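Local coordinates for sulfite reductase [ferredoxin] (Mycobacterium tuberculosis, PDB 1ZJ8), which catalyses the six-electron reduction of sulfite to sulfide with electrons from ferredoxin, using a siroheme and a [4Fe-4S] cluster, at residues 466-475 with 483-491. Sequence-based numbering, arbitrary orientation.
Sequences PITVNINGCP and IADIGFKGQ. With SF4 (iron/sulfur cluster), chain D.
Thr468 and Asp485 exchange hydrogen bonds just before the parallel strands 469-472 and 486-494. Thr468 OG1 sits between its backbone N and carbonyl carbon (chi1 63°) and accepts a nearly straight bond from Asp485 N at 2.9 Å; Asp485 OD2 takes a weak bond from Thr468 N. In the parallel ladder that follows, Ile486, Phe488 and Gly490 donate to the carbonyls of Thr468, Asn470 and Asn472, while Asn470 and Asn472 donate back to Ile486 and Phe488.

On one face, Val469 lies beside Ile486 and Ile471 beside Phe488. With CG1 anti to the backbone N (chi1 176°), Val469 sends that methyl to the edge of the Phe488 ring, CG1 lying 3.8 Å from CE2; the O of Asn470 also meets this edge, in the ring plane. Ile467 CG2 extends the apolar row, 3.7 Å from Ile486 CD1.

Across the other face, the Ala484 methyl sits over the Asn470 amide, CB 3.7 Å from CG, and Asn470 ND2 is bonded to Arg480 O. Asn472 OD1 accepts from Ala479 N, and ND2 makes a weak bond to Phe488 O, which also accepts from Asn472 N. Here too, Lys489 lies alongside Pro475, Lys489 CD 3.6 Å from Pro475 CA. Past the ladder, the turn brings Cys474 to the [4Fe-4S] cluster, where SG binds FE1 at 2.3 Å.

The pair forms the second and third strands of the 4Fe-4S domain's mixed five-stranded sheet. Strand 425-427 flanks 469-472, leading to Cys428, a pocket residue and probably another cluster ligand; antiparallel strand 500-508 borders 486-494, and helix 532-545 packs on Ile486 and Phe488.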
loop_
_atom_site.group_PDB
_atom_site.type_symbol
_atom_site.label_atom_id
_atom_site.label_comp_id
_atom_site.label_asym_id
_atom_site.label_seq_id
_atom_site.Cartn_x
_atom_site.Cartn_y
_atom_site.Cartn_z
ATOM N N PRO A 466 2.856 15.159 15.192
ATOM C CA PRO A 466 3.543 14.723 13.958
ATOM C C PRO A 466 2.904 15.262 12.683
ATOM O O PRO A 466 1.670 15.255 12.583
ATOM C CB PRO A 466 3.329 13.211 13.975
ATOM C CG PRO A 466 1.982 13.036 14.653
ATOM C CD PRO A 466 1.871 14.157 15.651
ATOM N N ILE A 467 3.733 15.686 11.722
ATOM C CA ILE A 467 3.270 16.154 10.405
ATOM C C ILE A 467 3.581 15.143 9.305
ATOM O O ILE A 467 4.685 15.082 8.798
ATOM C CB ILE A 467 3.906 17.516 10.006
ATOM C CG1 ILE A 467 3.472 18.612 10.974
ATOM C CG2 ILE A 467 3.519 17.913 8.558
ATOM C CD1 ILE A 467 4.382 18.762 12.154
ATOM N N THR A 468 2.579 14.379 8.914
ATOM C CA THR A 468 2.752 13.356 7.887
ATOM C C THR A 468 2.945 14.010 6.519
ATOM O O THR A 468 2.299 14.990 6.213
ATOM C CB THR A 468 1.560 12.346 7.859
ATOM O OG1 THR A 468 0.341 13.011 7.512
ATOM C CG2 THR A 468 1.389 11.693 9.200
ATOM N N VAL A 469 3.863 13.470 5.730
ATOM C CA VAL A 469 4.212 14.016 4.420
ATOM C C VAL A 469 4.266 12.878 3.414
ATOM O O VAL A 469 5.074 11.951 3.561
ATOM C CB VAL A 469 5.598 14.725 4.421
ATOM C CG1 VAL A 469 5.967 15.202 3.005
ATOM C CG2 VAL A 469 5.640 15.889 5.427
ATOM N N ASN A 470 3.422 12.942 2.389
ATOM C CA ASN A 470 3.377 11.887 1.364
ATOM C C ASN A 470 3.699 12.444 -0.028
ATOM O O ASN A 470 3.026 13.368 -0.502
ATOM C CB ASN A 470 2.009 11.218 1.339
ATOM C CG ASN A 470 1.688 10.486 2.631
ATOM O OD1 ASN A 470 2.461 10.506 3.573
ATOM N ND2 ASN A 470 0.539 9.835 2.674
ATOM N N ILE A 471 4.725 11.871 -0.670
ATOM C CA ILE A 471 5.194 12.316 -1.985
ATOM C C ILE A 471 4.819 11.302 -3.061
ATOM O O ILE A 471 5.350 10.194 -3.109
ATOM C CB ILE A 471 6.723 12.503 -2.012
ATOM C CG1 ILE A 471 7.231 13.130 -0.703
ATOM C CG2 ILE A 471 7.129 13.355 -3.222
ATOM C CD1 ILE A 471 8.709 13.530 -0.728
ATOM N N ASN A 472 3.918 11.697 -3.948
ATOM C CA ASN A 472 3.452 10.821 -5.029
ATOM C C ASN A 472 3.905 11.366 -6.379
ATOM O O ASN A 472 3.889 12.582 -6.586
ATOM C CB ASN A 472 1.933 10.707 -4.983
ATOM C CG ASN A 472 1.424 10.206 -3.629
ATOM O OD1 ASN A 472 0.896 9.092 -3.526
ATOM N ND2 ASN A 472 1.568 11.039 -2.582
ATOM N N GLY A 473 4.313 10.474 -7.287
ATOM C CA GLY A 473 4.832 10.862 -8.618
ATOM C C GLY A 473 3.790 11.110 -9.719
ATOM O O GLY A 473 4.149 11.491 -10.846
ATOM N N CYS A 474 2.509 10.895 -9.396
ATOM C CA CYS A 474 1.400 11.101 -10.335
ATOM C C CYS A 474 0.077 10.992 -9.562
ATOM O O CYS A 474 0.086 10.711 -8.363
ATOM C CB CYS A 474 1.467 10.068 -11.463
ATOM S SG CYS A 474 0.595 8.557 -11.056
ATOM N N PRO A 475 -1.064 11.213 -10.242
ATOM C CA PRO A 475 -2.359 11.307 -9.530
ATOM C C PRO A 475 -2.960 9.998 -8.986
ATOM O O PRO A 475 -3.931 10.071 -8.207
ATOM C CB PRO A 475 -3.303 11.942 -10.577
ATOM C CG PRO A 475 -2.451 12.300 -11.737
ATOM C CD PRO A 475 -1.236 11.432 -11.689
ATOM N N ILE A 483 -4.563 11.963 2.184
ATOM C CA ILE A 483 -4.719 11.680 3.606
ATOM C C ILE A 483 -3.433 11.966 4.361
ATOM O O ILE A 483 -3.116 11.285 5.330
ATOM C CB ILE A 483 -5.224 10.230 3.826
ATOM C CG1 ILE A 483 -4.231 9.203 3.271
ATOM C CG2 ILE A 483 -6.577 10.046 3.163
ATOM C CD1 ILE A 483 -4.716 7.794 3.363
ATOM N N ALA A 484 -2.703 12.983 3.915
ATOM C CA ALA A 484 -1.465 13.409 4.561
ATOM C C ALA A 484 -1.713 14.791 5.049
ATOM O O ALA A 484 -2.526 15.489 4.478
ATOM C CB ALA A 484 -0.330 13.435 3.561
ATOM N N ASP A 485 -1.023 15.192 6.104
ATOM C CA ASP A 485 -1.034 16.585 6.499
ATOM C C ASP A 485 -0.471 17.403 5.336
ATOM O O ASP A 485 -1.075 18.401 4.958
ATOM C CB ASP A 485 -0.257 16.797 7.798
ATOM C CG ASP A 485 -0.955 16.173 9.007
ATOM O OD1 ASP A 485 -2.207 16.006 8.988
ATOM O OD2 ASP A 485 -0.232 15.825 9.972
ATOM N N ILE A 486 0.645 16.960 4.749
ATOM C CA ILE A 486 1.164 17.559 3.536
ATOM C C ILE A 486 1.309 16.499 2.438
ATOM O O ILE A 486 2.233 15.697 2.459
ATOM C CB ILE A 486 2.513 18.234 3.792
ATOM C CG1 ILE A 486 2.412 19.155 5.005
ATOM C CG2 ILE A 486 2.956 19.023 2.548
ATOM C CD1 ILE A 486 3.676 19.852 5.356
ATOM N N GLY A 487 0.396 16.502 1.475
ATOM C CA GLY A 487 0.429 15.545 0.376
ATOM C C GLY A 487 0.917 16.231 -0.874
ATOM O O GLY A 487 0.590 17.391 -1.110
ATOM N N PHE A 488 1.707 15.531 -1.677
ATOM C CA PHE A 488 2.230 16.094 -2.916
ATOM C C PHE A 488 1.813 15.216 -4.082
ATOM O O PHE A 488 2.063 14.012 -4.067
ATOM C CB PHE A 488 3.753 16.204 -2.855
ATOM C CG PHE A 488 4.250 17.216 -1.865
ATOM C CD1 PHE A 488 4.455 18.524 -2.240
ATOM C CD2 PHE A 488 4.524 16.857 -0.555
ATOM C CE1 PHE A 488 4.915 19.456 -1.332
ATOM C CE2 PHE A 488 4.990 17.800 0.364
ATOM C CZ PHE A 488 5.186 19.095 -0.034
ATOM N N LYS A 489 1.162 15.820 -5.078
ATOM C CA LYS A 489 0.768 15.105 -6.300
ATOM C C LYS A 489 1.625 15.613 -7.434
ATOM O O LYS A 489 1.467 16.754 -7.886
ATOM C CB LYS A 489 -0.716 15.306 -6.641
ATOM C CG LYS A 489 -1.193 14.602 -7.965
ATOM C CD LYS A 489 -2.722 14.685 -8.199
ATOM C CE LYS A 489 -3.282 16.116 -8.070
ATOM N NZ LYS A 489 -4.773 16.146 -8.170
ATOM N N GLY A 490 2.529 14.759 -7.892
ATOM C CA GLY A 490 3.438 15.108 -8.975
ATOM C C GLY A 490 2.725 15.314 -10.300
ATOM O O GLY A 490 1.874 14.499 -10.693
ATOM N N GLN A 491 3.070 16.415 -10.971
ATOM C CA GLN A 491 2.558 16.730 -12.300
ATOM C C GLN A 491 3.566 17.625 -13.011
ATOM O O GLN A 491 4.514 18.106 -12.397
ATOM C CB GLN A 491 1.144 17.351 -12.256
ATOM C CG GLN A 491 1.007 18.778 -11.706
ATOM C CD GLN A 491 -0.471 19.239 -11.599
ATOM O OE1 GLN A 491 -0.764 20.439 -11.525
ATOM N NE2 GLN A 491 -1.397 18.277 -11.596
HETATM FE FE1 SF4 D . 1.960 7.084 -9.921
HETATM FE FE2 SF4 D . 2.111 4.990 -8.169
HETATM FE FE3 SF4 D . 3.961 5.253 -10.169
HETATM FE FE4 SF4 D . 3.906 6.835 -7.946
HETATM S S1 SF4 D . 4.353 4.577 -8.012
HETATM S S2 SF4 D . 4.184 7.554 -10.143
HETATM S S3 SF4 D . 1.660 7.176 -7.631
HETATM S S4 SF4 D . 1.714 4.855 -10.453
#